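PDB 4H8Q: iron Transport-associated domain protein from Bacillus anthracis, which binds heme through a NEAT domain of the hemophore IsdX2, which probably scavenges heme from methemoglobin. Local coordinates for residues T35-P40 with I52-K57; S59-K64 with V107-M112; K77-D82 with V89-A94. The protein carries 1 engineered substitution. All coordinates share one frame; numbering follows the deposited sequence.

Contact 1: T35-P40 with I52-K57; sequences TYVVSP and IAMTLK. Engineered in segment 35-40: Thr35 (natural residue Gln). With HEM (protoporphyrin IX containing Fe), chain B.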
loop_
_atom_site.group_PDB
_atom_site.type_symbol
_atom_site.label_atom_id
_atom_site.label_comp_id
_atom_site.label_asym_id
_atom_site.label_seq_id
_atom_site.Cartn_x
_atom_site.Cartn_y
_atom_site.Cartn_z
ATOM N N THR A 35 3.139 -3.297 -9.820
ATOM C CA THR A 35 4.310 -4.136 -10.045
ATOM C C THR A 35 5.231 -4.183 -8.821
ATOM O O THR A 35 6.006 -5.132 -8.642
ATOM C CB THR A 35 5.109 -3.570 -11.247
ATOM O OG1 THR A 35 4.348 -3.752 -12.453
ATOM C CG2 THR A 35 6.461 -4.241 -11.393
ATOM N N TYR A 36 5.123 -3.160 -7.979
ATOM C CA TYR A 36 6.088 -2.923 -6.905
ATOM C C TYR A 36 5.510 -3.163 -5.521
ATOM O O TYR A 36 6.075 -2.730 -4.521
ATOM C CB TYR A 36 6.643 -1.500 -7.003
ATOM C CG TYR A 36 7.402 -1.287 -8.287
ATOM C CD1 TYR A 36 8.716 -1.706 -8.406
ATOM C CD2 TYR A 36 6.790 -0.709 -9.392
ATOM C CE1 TYR A 36 9.416 -1.535 -9.586
ATOM C CE2 TYR A 36 7.479 -0.532 -10.577
ATOM C CZ TYR A 36 8.793 -0.952 -10.667
ATOM O OH TYR A 36 9.487 -0.792 -11.841
ATOM N N VAL A 37 4.373 -3.843 -5.467
ATOM C CA VAL A 37 3.797 -4.244 -4.192
ATOM C C VAL A 37 3.572 -5.748 -4.197
ATOM O O VAL A 37 3.454 -6.371 -5.258
ATOM C CB VAL A 37 2.444 -3.550 -3.934
ATOM C CG1 VAL A 37 2.605 -2.053 -4.004
ATOM C CG2 VAL A 37 1.393 -4.031 -4.938
ATOM N N VAL A 38 3.528 -6.341 -3.011
ATOM C CA VAL A 38 3.237 -7.759 -2.904
ATOM C C VAL A 38 1.794 -7.987 -2.479
ATOM O O VAL A 38 1.344 -7.455 -1.473
ATOM C CB VAL A 38 4.162 -8.445 -1.898
ATOM C CG1 VAL A 38 3.752 -9.906 -1.718
ATOM C CG2 VAL A 38 5.610 -8.319 -2.341
ATOM N N SER A 39 1.053 -8.758 -3.268
ATOM C CA SER A 39 -0.277 -9.188 -2.860
ATOM C C SER A 39 -0.218 -10.708 -2.708
ATOM O O SER A 39 0.409 -11.373 -3.527
ATOM C CB SER A 39 -1.311 -8.791 -3.921
ATOM O OG SER A 39 -2.598 -9.284 -3.597
ATOM N N PRO A 40 -0.868 -11.265 -1.672
ATOM C CA PRO A 40 -1.715 -10.538 -0.725
ATOM C C PRO A 40 -0.927 -9.810 0.348
ATOM O O PRO A 40 0.210 -10.191 0.696
ATOM C CB PRO A 40 -2.529 -11.654 -0.060
ATOM C CG PRO A 40 -1.631 -12.832 -0.110
ATOM C CD PRO A 40 -0.890 -12.717 -1.412
ATOM N N ILE A 52 -3.427 -2.733 7.656
ATOM C CA ILE A 52 -2.857 -3.444 6.533
ATOM C C ILE A 52 -1.354 -3.305 6.603
ATOM O O ILE A 52 -0.838 -2.200 6.776
ATOM C CB ILE A 52 -3.315 -2.811 5.214
ATOM C CG1 ILE A 52 -4.845 -2.818 5.130
ATOM C CG2 ILE A 52 -2.660 -3.517 4.022
ATOM C CD1 ILE A 52 -5.431 -4.195 4.952
ATOM N N ALA A 53 -0.658 -4.428 6.490
ATOM C CA ALA A 53 0.788 -4.437 6.348
ATOM C C ALA A 53 1.122 -4.890 4.940
ATOM O O ALA A 53 0.783 -6.001 4.530
ATOM C CB ALA A 53 1.426 -5.367 7.375
ATOM N N MET A 54 1.793 -4.013 4.203
ATOM C CA MET A 54 2.037 -4.218 2.779
ATOM C C MET A 54 3.525 -4.144 2.479
ATOM O O MET A 54 4.201 -3.218 2.930
ATOM C CB MET A 54 1.325 -3.120 1.988
ATOM C CG MET A 54 1.472 -3.257 0.492
ATOM S SD MET A 54 0.497 -2.003 -0.349
ATOM C CE MET A 54 -1.139 -2.372 0.267
ATOM N N THR A 55 4.029 -5.106 1.714
ATOM C CA THR A 55 5.424 -5.104 1.291
ATOM C C THR A 55 5.620 -4.303 0.002
ATOM O O THR A 55 4.923 -4.528 -1.001
ATOM C CB THR A 55 5.942 -6.540 1.085
ATOM O OG1 THR A 55 5.871 -7.250 2.332
ATOM C CG2 THR A 55 7.382 -6.526 0.588
ATOM N N LEU A 56 6.564 -3.368 0.048
ATOM C CA LEU A 56 6.977 -2.604 -1.127
ATOM C C LEU A 56 8.268 -3.191 -1.679
ATOM O O LEU A 56 9.228 -3.420 -0.929
ATOM C CB LEU A 56 7.224 -1.146 -0.745
ATOM C CG LEU A 56 6.052 -0.373 -0.137
ATOM C CD1 LEU A 56 6.464 1.022 0.284
ATOM C CD2 LEU A 56 4.912 -0.298 -1.132
ATOM N N LYS A 57 8.287 -3.437 -2.984
ATOM C CA LYS A 57 9.499 -3.873 -3.667
ATOM C C LYS A 57 10.244 -2.663 -4.223
ATOM O O LYS A 57 9.698 -1.566 -4.269
ATOM C CB LYS A 57 9.143 -4.863 -4.773
ATOM C CG LYS A 57 8.533 -6.152 -4.222
ATOM C CD LYS A 57 7.416 -6.697 -5.096
ATOM C CE LYS A 57 7.932 -7.278 -6.381
ATOM N NZ LYS A 57 6.823 -7.897 -7.167
HETATM C CHA HEM B . 3.565 6.267 -14.599
HETATM C CHB HEM B . 7.729 4.428 -16.282
HETATM C CHC HEM B . 8.985 3.018 -11.796
HETATM C CHD HEM B . 4.579 4.313 -10.201
HETATM C C1A HEM B . 4.587 5.899 -15.432
HETATM C C2A HEM B . 4.655 6.155 -16.859
HETATM C C3A HEM B . 5.803 5.636 -17.308
HETATM C C4A HEM B . 6.509 5.051 -16.193
HETATM C CMA HEM B . 6.322 5.655 -18.762
HETATM C CAA HEM B . 3.567 6.876 -17.698
HETATM C CBA HEM B . 2.328 5.986 -17.793
HETATM C CGA HEM B . 2.628 4.646 -18.432
HETATM O O1A HEM B . 3.328 4.612 -19.475
HETATM O O2A HEM B . 2.156 3.594 -17.924
HETATM C C1B HEM B . 8.408 3.871 -15.222
HETATM C C2B HEM B . 9.662 3.162 -15.322
HETATM C C3B HEM B . 10.014 2.770 -14.100
HETATM C C4B HEM B . 8.999 3.220 -13.163
HETATM C CMB HEM B . 10.437 2.889 -16.633
HETATM C CAB HEM B . 11.300 1.978 -13.774
HETATM C CBB HEM B . 11.503 1.517 -12.544
HETATM C C1C HEM B . 7.891 3.216 -10.976
HETATM C C2C HEM B . 7.797 2.848 -9.575
HETATM C C3C HEM B . 6.586 3.205 -9.129
HETATM C C4C HEM B . 5.861 3.816 -10.234
HETATM C CMC HEM B . 8.924 2.174 -8.752
HETATM C CAC HEM B . 6.048 3.008 -7.697
HETATM C CBC HEM B . 4.883 3.558 -7.357
HETATM C C1D HEM B . 3.939 4.955 -11.235
HETATM C C2D HEM B . 2.626 5.531 -11.114
HETATM C C3D HEM B . 2.306 6.134 -12.467
HETATM C C4D HEM B . 3.462 5.871 -13.288
HETATM C CMD HEM B . 1.724 5.531 -9.872
HETATM C CAD HEM B . 1.020 6.878 -12.868
HETATM C CBD HEM B . 0.160 5.986 -13.750
HETATM C CGD HEM B . -0.207 4.705 -13.056
HETATM O O1D HEM B . -0.723 4.734 -11.899
HETATM O O2D HEM B . 0.002 3.635 -13.686
HETATM N NA HEM B . 5.730 5.229 -15.061
HETATM N NB HEM B . 8.029 3.889 -13.888
HETATM N NC HEM B . 6.687 3.791 -11.338
HETATM N ND HEM B . 4.408 5.174 -12.532
HETATM FE FE HEM B . 6.303 4.729 -13.158
HETATM O O HOH W 1 4.182 -7.957 -7.373
HETATM O O HOH W 2 2.247 -7.161 1.095
HETATM O O HOH W 3 2.980 -9.092 2.351
#

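Contact 2: S59-K64 with V107-M112; sequences SEWITK and VDIDSM. With HEM (protoporphyrin IX containing Fe), chain B.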
loop_
_atom_site.group_PDB
_atom_site.type_symbol
_atom_site.label_atom_id
_atom_site.label_comp_id
_atom_site.label_asym_id
_atom_site.label_seq_id
_atom_site.Cartn_x
_atom_site.Cartn_y
_atom_site.Cartn_z
ATOM N N SER A 59 12.369 -0.920 -2.741
ATOM C CA SER A 59 12.144 0.031 -1.657
ATOM C C SER A 59 12.953 1.321 -1.801
ATOM O O SER A 59 12.451 2.417 -1.554
ATOM C CB SER A 59 12.465 -0.639 -0.308
ATOM O OG SER A 59 12.304 0.274 0.766
ATOM N N GLU A 60 14.216 1.185 -2.190
ATOM C CA GLU A 60 15.100 2.331 -2.338
ATOM C C GLU A 60 14.525 3.399 -3.278
ATOM O O GLU A 60 14.798 4.584 -3.116
ATOM C CB GLU A 60 16.450 1.842 -2.860
ATOM C CG GLU A 60 17.436 2.916 -3.230
ATOM C CD GLU A 60 18.709 2.319 -3.814
ATOM O OE1 GLU A 60 19.215 2.851 -4.828
ATOM O OE2 GLU A 60 19.193 1.307 -3.259
ATOM N N TRP A 61 13.729 2.971 -4.251
ATOM C CA TRP A 61 13.133 3.901 -5.220
ATOM C C TRP A 61 11.892 4.609 -4.688
ATOM O O TRP A 61 11.519 5.682 -5.164
ATOM C CB TRP A 61 12.717 3.139 -6.475
ATOM C CG TRP A 61 13.833 2.676 -7.323
ATOM C CD1 TRP A 61 15.161 2.986 -7.198
ATOM C CD2 TRP A 61 13.724 1.804 -8.445
ATOM N NE1 TRP A 61 15.882 2.356 -8.187
ATOM C CE2 TRP A 61 15.026 1.624 -8.960
ATOM C CE3 TRP A 61 12.653 1.155 -9.064
ATOM C CZ2 TRP A 61 15.279 0.821 -10.073
ATOM C CZ3 TRP A 61 12.907 0.358 -10.166
ATOM C CH2 TRP A 61 14.211 0.200 -10.662
ATOM N N ILE A 62 11.227 4.000 -3.719
ATOM C CA ILE A 62 9.970 4.562 -3.238
ATOM C C ILE A 62 10.267 5.427 -2.029
ATOM O O ILE A 62 10.509 4.923 -0.942
ATOM C CB ILE A 62 8.947 3.452 -2.915
ATOM C CG1 ILE A 62 8.747 2.553 -4.139
ATOM C CG2 ILE A 62 7.630 4.067 -2.467
ATOM C CD1 ILE A 62 7.916 1.304 -3.875
ATOM N N THR A 63 10.286 6.740 -2.227
ATOM C CA THR A 63 10.750 7.633 -1.169
ATOM C C THR A 63 9.660 8.098 -0.210
ATOM O O THR A 63 9.948 8.465 0.932
ATOM C CB THR A 63 11.544 8.823 -1.727
ATOM O OG1 THR A 63 10.731 9.536 -2.656
ATOM C CG2 THR A 63 12.794 8.332 -2.440
ATOM N N LYS A 64 8.413 8.085 -0.666
ATOM C CA LYS A 64 7.283 8.421 0.191
ATOM C C LYS A 64 6.104 7.533 -0.143
ATOM O O LYS A 64 5.883 7.184 -1.308
ATOM C CB LYS A 64 6.847 9.876 0.003
ATOM C CG LYS A 64 7.816 10.918 0.525
ATOM C CD LYS A 64 7.190 12.307 0.440
ATOM C CE LYS A 64 7.985 13.320 1.255
ATOM N NZ LYS A 64 7.460 14.711 1.096
ATOM N N VAL A 107 8.410 8.645 -6.096
ATOM C CA VAL A 107 9.413 7.730 -6.626
ATOM C C VAL A 107 10.637 8.520 -7.076
ATOM O O VAL A 107 10.511 9.566 -7.724
ATOM C CB VAL A 107 8.864 6.947 -7.831
ATOM C CG1 VAL A 107 9.864 5.889 -8.290
ATOM C CG2 VAL A 107 7.515 6.309 -7.497
ATOM N N ASP A 108 11.819 8.036 -6.707
ATOM C CA ASP A 108 13.070 8.669 -7.125
ATOM C C ASP A 108 14.074 7.634 -7.578
ATOM O O ASP A 108 14.514 6.794 -6.788
ATOM C CB ASP A 108 13.676 9.515 -6.007
ATOM C CG ASP A 108 12.845 10.729 -5.683
ATOM O OD1 ASP A 108 12.134 10.696 -4.653
ATOM O OD2 ASP A 108 12.893 11.716 -6.458
ATOM N N ILE A 109 14.435 7.697 -8.859
ATOM C CA ILE A 109 15.469 6.831 -9.396
ATOM C C ILE A 109 16.531 7.734 -10.003
ATOM O O ILE A 109 16.408 8.170 -11.146
ATOM C CB ILE A 109 14.924 5.869 -10.461
ATOM C CG1 ILE A 109 13.626 5.206 -9.977
ATOM C CG2 ILE A 109 15.985 4.829 -10.814
ATOM C CD1 ILE A 109 13.004 4.278 -10.968
ATOM N N ASP A 110 17.565 8.033 -9.224
ATOM C CA ASP A 110 18.571 9.009 -9.641
ATOM C C ASP A 110 19.235 8.635 -10.961
ATOM O O ASP A 110 19.457 9.488 -11.817
ATOM C CB ASP A 110 19.638 9.196 -8.554
ATOM C CG ASP A 110 19.113 9.936 -7.329
ATOM O OD1 ASP A 110 18.050 10.587 -7.426
ATOM O OD2 ASP A 110 19.772 9.877 -6.267
ATOM N N SER A 111 19.538 7.354 -11.128
ATOM C CA SER A 111 20.285 6.896 -12.295
ATOM C C SER A 111 19.483 6.897 -13.602
ATOM O O SER A 111 20.055 6.731 -14.680
ATOM C CB SER A 111 20.859 5.501 -12.038
ATOM O OG SER A 111 19.832 4.532 -11.995
ATOM N N MET A 112 18.165 7.070 -13.516
ATOM C CA MET A 112 17.323 7.052 -14.707
ATOM C C MET A 112 16.568 8.367 -14.862
ATOM O O MET A 112 15.640 8.469 -15.661
ATOM C CB MET A 112 16.337 5.885 -14.656
ATOM C CG MET A 112 16.988 4.508 -14.560
ATOM S SD MET A 112 15.764 3.219 -14.252
ATOM C CE MET A 112 16.817 1.948 -13.539
HETATM C CHA HEM B . 3.565 6.267 -14.599
HETATM C CHB HEM B . 7.729 4.428 -16.282
HETATM C CHC HEM B . 8.985 3.018 -11.796
HETATM C CHD HEM B . 4.579 4.313 -10.201
HETATM C C1A HEM B . 4.587 5.899 -15.432
HETATM C C2A HEM B . 4.655 6.155 -16.859
HETATM C C3A HEM B . 5.803 5.636 -17.308
HETATM C C4A HEM B . 6.509 5.051 -16.193
HETATM C CMA HEM B . 6.322 5.655 -18.762
HETATM C CAA HEM B . 3.567 6.876 -17.698
HETATM C CBA HEM B . 2.328 5.986 -17.793
HETATM C CGA HEM B . 2.628 4.646 -18.432
HETATM O O1A HEM B . 3.328 4.612 -19.475
HETATM O O2A HEM B . 2.156 3.594 -17.924
HETATM C C1B HEM B . 8.408 3.871 -15.222
HETATM C C2B HEM B . 9.662 3.162 -15.322
HETATM C C3B HEM B . 10.014 2.770 -14.100
HETATM C C4B HEM B . 8.999 3.220 -13.163
HETATM C CMB HEM B . 10.437 2.889 -16.633
HETATM C CAB HEM B . 11.300 1.978 -13.774
HETATM C CBB HEM B . 11.503 1.517 -12.544
HETATM C C1C HEM B . 7.891 3.216 -10.976
HETATM C C2C HEM B . 7.797 2.848 -9.575
HETATM C C3C HEM B . 6.586 3.205 -9.129
HETATM C C4C HEM B . 5.861 3.816 -10.234
HETATM C CMC HEM B . 8.924 2.174 -8.752
HETATM C CAC HEM B . 6.048 3.008 -7.697
HETATM C CBC HEM B . 4.883 3.558 -7.357
HETATM C C1D HEM B . 3.939 4.955 -11.235
HETATM C C2D HEM B . 2.626 5.531 -11.114
HETATM C C3D HEM B . 2.306 6.134 -12.467
HETATM C C4D HEM B . 3.462 5.871 -13.288
HETATM C CMD HEM B . 1.724 5.531 -9.872
HETATM C CAD HEM B . 1.020 6.878 -12.868
HETATM C CBD HEM B . 0.160 5.986 -13.750
HETATM C CGD HEM B . -0.207 4.705 -13.056
HETATM O O1D HEM B . -0.723 4.734 -11.899
HETATM O O2D HEM B . 0.002 3.635 -13.686
HETATM N NA HEM B . 5.730 5.229 -15.061
HETATM N NB HEM B . 8.029 3.889 -13.888
HETATM N NC HEM B . 6.687 3.791 -11.338
HETATM N ND HEM B . 4.408 5.174 -12.532
HETATM FE FE HEM B . 6.303 4.729 -13.158
HETATM O O HOH W 4 15.673 6.861 -4.314
#

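Contact 3: K77-D82 with V89-A94; sequences KVVSED and VVEFEA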
loop_
_atom_site.group_PDB
_atom_site.type_symbol
_atom_site.label_atom_id
_atom_site.label_comp_id
_atom_site.label_asym_id
_atom_site.label_seq_id
_atom_site.Cartn_x
_atom_site.Cartn_y
_atom_site.Cartn_z
ATOM N N LYS A 77 3.406 3.929 8.424
ATOM C CA LYS A 77 4.486 3.526 9.315
ATOM C C LYS A 77 5.351 2.432 8.707
ATOM O O LYS A 77 4.838 1.430 8.211
ATOM C CB LYS A 77 3.898 3.018 10.636
ATOM C CG LYS A 77 4.968 2.665 11.658
ATOM C CD LYS A 77 4.377 1.916 12.843
ATOM C CE LYS A 77 5.407 1.780 13.960
ATOM N NZ LYS A 77 6.725 1.273 13.466
ATOM N N VAL A 78 6.671 2.600 8.749
ATOM C CA VAL A 78 7.546 1.529 8.300
ATOM C C VAL A 78 7.784 0.597 9.481
ATOM O O VAL A 78 8.391 0.995 10.483
ATOM C CB VAL A 78 8.887 2.059 7.783
ATOM C CG1 VAL A 78 9.772 0.907 7.337
ATOM C CG2 VAL A 78 8.647 3.039 6.631
ATOM N N VAL A 79 7.289 -0.630 9.377
ATOM C CA VAL A 79 7.412 -1.585 10.481
ATOM C C VAL A 79 8.554 -2.578 10.298
ATOM O O VAL A 79 8.913 -3.301 11.227
ATOM C CB VAL A 79 6.088 -2.336 10.735
ATOM C CG1 VAL A 79 5.029 -1.367 11.225
ATOM C CG2 VAL A 79 5.617 -3.051 9.471
ATOM N N SER A 80 9.126 -2.619 9.102
ATOM C CA SER A 80 10.340 -3.377 8.877
ATOM C C SER A 80 10.970 -3.011 7.554
ATOM O O SER A 80 10.294 -2.531 6.636
ATOM C CB SER A 80 10.106 -4.886 8.949
ATOM O OG SER A 80 9.307 -5.343 7.878
ATOM N N GLU A 81 12.278 -3.225 7.484
ATOM C CA GLU A 81 13.038 -3.060 6.255
ATOM C C GLU A 81 13.974 -4.242 6.088
ATOM O O GLU A 81 14.538 -4.749 7.065
ATOM C CB GLU A 81 13.853 -1.772 6.291
ATOM C CG GLU A 81 13.037 -0.501 6.349
ATOM C CD GLU A 81 13.901 0.745 6.253
ATOM O OE1 GLU A 81 13.342 1.855 6.115
ATOM O OE2 GLU A 81 15.142 0.610 6.315
ATOM N N ASP A 82 14.124 -4.689 4.849
ATOM C CA ASP A 82 15.091 -5.724 4.513
ATOM C C ASP A 82 16.014 -5.131 3.464
ATOM O O ASP A 82 15.703 -5.161 2.271
ATOM C CB ASP A 82 14.377 -6.950 3.953
ATOM C CG ASP A 82 15.325 -8.106 3.665
ATOM O OD1 ASP A 82 16.530 -7.855 3.455
ATOM O OD2 ASP A 82 14.853 -9.264 3.633
ATOM N N VAL A 89 8.257 -3.067 4.712
ATOM C CA VAL A 89 6.854 -3.276 5.021
ATOM C C VAL A 89 6.288 -2.006 5.637
ATOM O O VAL A 89 6.848 -1.456 6.594
ATOM C CB VAL A 89 6.656 -4.469 5.992
ATOM C CG1 VAL A 89 5.160 -4.651 6.309
ATOM C CG2 VAL A 89 7.224 -5.730 5.385
ATOM N N VAL A 90 5.181 -1.526 5.074
ATOM C CA VAL A 90 4.512 -0.338 5.596
ATOM C C VAL A 90 3.148 -0.731 6.146
ATOM O O VAL A 90 2.533 -1.702 5.692
ATOM C CB VAL A 90 4.385 0.789 4.532
ATOM C CG1 VAL A 90 5.774 1.239 4.057
ATOM C CG2 VAL A 90 3.531 0.332 3.350
ATOM N N GLU A 91 2.681 0.014 7.136
ATOM C CA GLU A 91 1.433 -0.325 7.807
ATOM C C GLU A 91 0.531 0.891 7.870
ATOM O O GLU A 91 0.991 2.001 8.138
ATOM C CB GLU A 91 1.743 -0.805 9.220
ATOM C CG GLU A 91 0.537 -1.105 10.071
ATOM C CD GLU A 91 0.942 -1.411 11.504
ATOM O OE1 GLU A 91 1.098 -0.450 12.297
ATOM O OE2 GLU A 91 1.124 -2.606 11.823
ATOM N N PHE A 92 -0.751 0.681 7.607
ATOM C CA PHE A 92 -1.720 1.767 7.618
ATOM C C PHE A 92 -3.101 1.208 7.895
ATOM O O PHE A 92 -3.339 0.005 7.761
ATOM C CB PHE A 92 -1.712 2.536 6.285
ATOM C CG PHE A 92 -1.911 1.660 5.072
ATOM C CD1 PHE A 92 -3.185 1.346 4.633
ATOM C CD2 PHE A 92 -0.823 1.150 4.377
ATOM C CE1 PHE A 92 -3.370 0.545 3.518
ATOM C CE2 PHE A 92 -1.000 0.349 3.262
ATOM C CZ PHE A 92 -2.280 0.044 2.836
ATOM N N GLU A 93 -4.010 2.089 8.289
ATOM C CA GLU A 93 -5.363 1.694 8.630
ATOM C C GLU A 93 -6.252 1.676 7.401
ATOM O O GLU A 93 -6.105 2.496 6.487
ATOM C CB GLU A 93 -5.942 2.668 9.657
ATOM C CG GLU A 93 -6.185 2.078 11.023
ATOM C CD GLU A 93 -6.950 3.031 11.922
ATOM O OE1 GLU A 93 -6.305 3.909 12.538
ATOM O OE2 GLU A 93 -8.194 2.910 11.999
ATOM N N ALA A 94 -7.167 0.715 7.374
ATOM C CA ALA A 94 -8.218 0.698 6.375
ATOM C C ALA A 94 -9.536 0.671 7.133
ATOM O O ALA A 94 -9.586 0.266 8.294
ATOM C CB ALA A 94 -8.081 -0.514 5.480
#

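Contact 1: T35-P40 with I52-K57
Lys57 NZ is gripped twice from the 35-40 loop: it donates to Thr35 O at 3.2 Å and to a water, 2.6 Å from NZ, that in turn donates to Val37 O. Bends at chi2 and chi3 (142° and 72°) fold the lysine chain back over the loop, and on the way its CD lies 3.7 Å from Val38 CG2, the two side chains crossing at about a right angle. At the other end of the same residue, Lys57 N bonds almost straight to Tyr36 O at 2.8 Å. Val38 N reaches Thr55 O at 3.0 Å, and a second water links Val38 O to Thr55 N. The loop thus pairs with strand 49-56 by one bridge, Val37 with Leu56. Val38 and Thr55 lie side by side, whereas Val37 CG1 turns inward to Leu56 CD2 and Met54 SD, next to Phe20 and Val22 of strand 14-24.

At the pocket end, the heme methyl CMC lies over the centre of the Tyr36 ring, 3.4 Å above its plane. CG2 of Thr35, an engineered residue replacing glutamine, lies toward the rim of the opposite face. Lys57 thus holds Thr35 O directly, Val37 O through a water and Tyr36 O through its backbone N, which is consistent with a loop held in place where it meets the porphyrin.

Contact 2: S59-K64 with V107-M112
The segments 59-64 and 107-112 pair antiparallel at the heme end of the immunoglobulin-like beta-sandwich of the NEAT domain, where strand 62-69 starts and strand 101-109 finishes. Ile62 and Val107 form a non-hydrogen-bonded pair, and next to it Asp108 N gives a nearly straight bond (167°) to Trp61 O at 2.8 Å. A classic beta bulge follows, in which Thr63 and Lys64 both face Lys106. Each segment also includes a short 3-10 turn, 59-61 and 110-111, and a water donates to both Glu60 O and Asp108 O, joining the backbones where they begin to part.

The main side-chain contact is between Trp61 and Ile109. The isoleucine covers one face of the indole: CG1 stands 3.7 Å from the centroid of the five-membered ring, only 10° off its normal, in a CH-pi contact, and CD1 lies 3.6 Å from Trp61 CD2. With CG1 anti to the carbonyl carbon (chi1 -47°), CG2 is left to reach toward Trp61 NE1. Met112 SD lies obliquely 5.5 Å from the centroid of the Trp61 six-membered ring, a Met-aromatic contact, and its CE touches Trp61 CZ2.

Trp61, Val107 and Ile109 line the heme pocket. Ile109 lies beside one vinyl group of the heme, and Val107 CG2 packs 3.6 Å from CAC of the other, while Tyr114 of strand 114-125 adjoins both Val107 and Ile109.

On the outer side Asp108 has several partners, Lys106 NZ in a salt bridge at OD1 and His115 ND1 at OD2; Thr63 OG1 donates to Asp108 OD1 at 2.7 Å, meeting that oxygen nearly along its C-O bond.

Contact 3: K77-D82 with V89-A94
Val79 lies across two residues of strand 89-94 at once. Its CG2 approaches Val89 CG1 to 3.6 Å, the two side chains meeting at a slant, while its CG1 rests 3.9 Å from Glu91 CB at about a right angle to the glutamate chain. With chi1 at -66°, one methyl group of Val79 is directed to each of these neighbours. Ser80 also faces Val89: OG sits 3.3 Å from Val89 CG2, a contact of the hydroxyl with a methyl group.

Two residues opposite one are a classic beta bulge, and the register moves by one between Val78 and Ser80. Val79 N and Ser80 O bond to Val89 O and Val89 N respectively, so both polar backbone atoms of Val89 stay paired across the bulge. Before it the pairing is regular antiparallel, with Lys77 and Glu91 exchanging two backbone bonds, the shorter from Glu91 N to Lys77 O at 2.8 Å. Their side chains run alongside each other in the same direction, but Lys77 NZ remains 6.0 Å from Glu91 OE1, so any attraction is at most long-range. On the other face Val78 CG2 and Val90 CG1 meet loosely at 4.3 Å.

The pair belongs to the hairpin of strands 72-82 and 87-94. Val90 continues inward to Leu56 of strand 49-56 and Phe65 of strand 62-69, and Val89 touches Thr55 of strand 49-56.

In the fold
All three contacts reach the same antiparallel sheet, contact 1 through the loop 35-40. Contacts 1 and 3 are neighbours, their centres about 10 Å apart, because strands 49-56 and 87-94 adjoin: Met54 N is probably hydrogen-bonded to Val90 O, and Met54 CE packs on Phe92 CZ. The centre of contact 2 is about 16 Å from that of contact 1 and about 18 Å from that of contact 3, which it does not touch. Along the chain contact 1 closes first; contact 2 then spans a long excursion within which the hairpin of contact 3 is nested. Contacts 1 and 2 meet beside the heme, where Tyr36 approaches Trp61, so the pocket draws on distant parts of the sequence, while contact 3 closes the hairpin away from it.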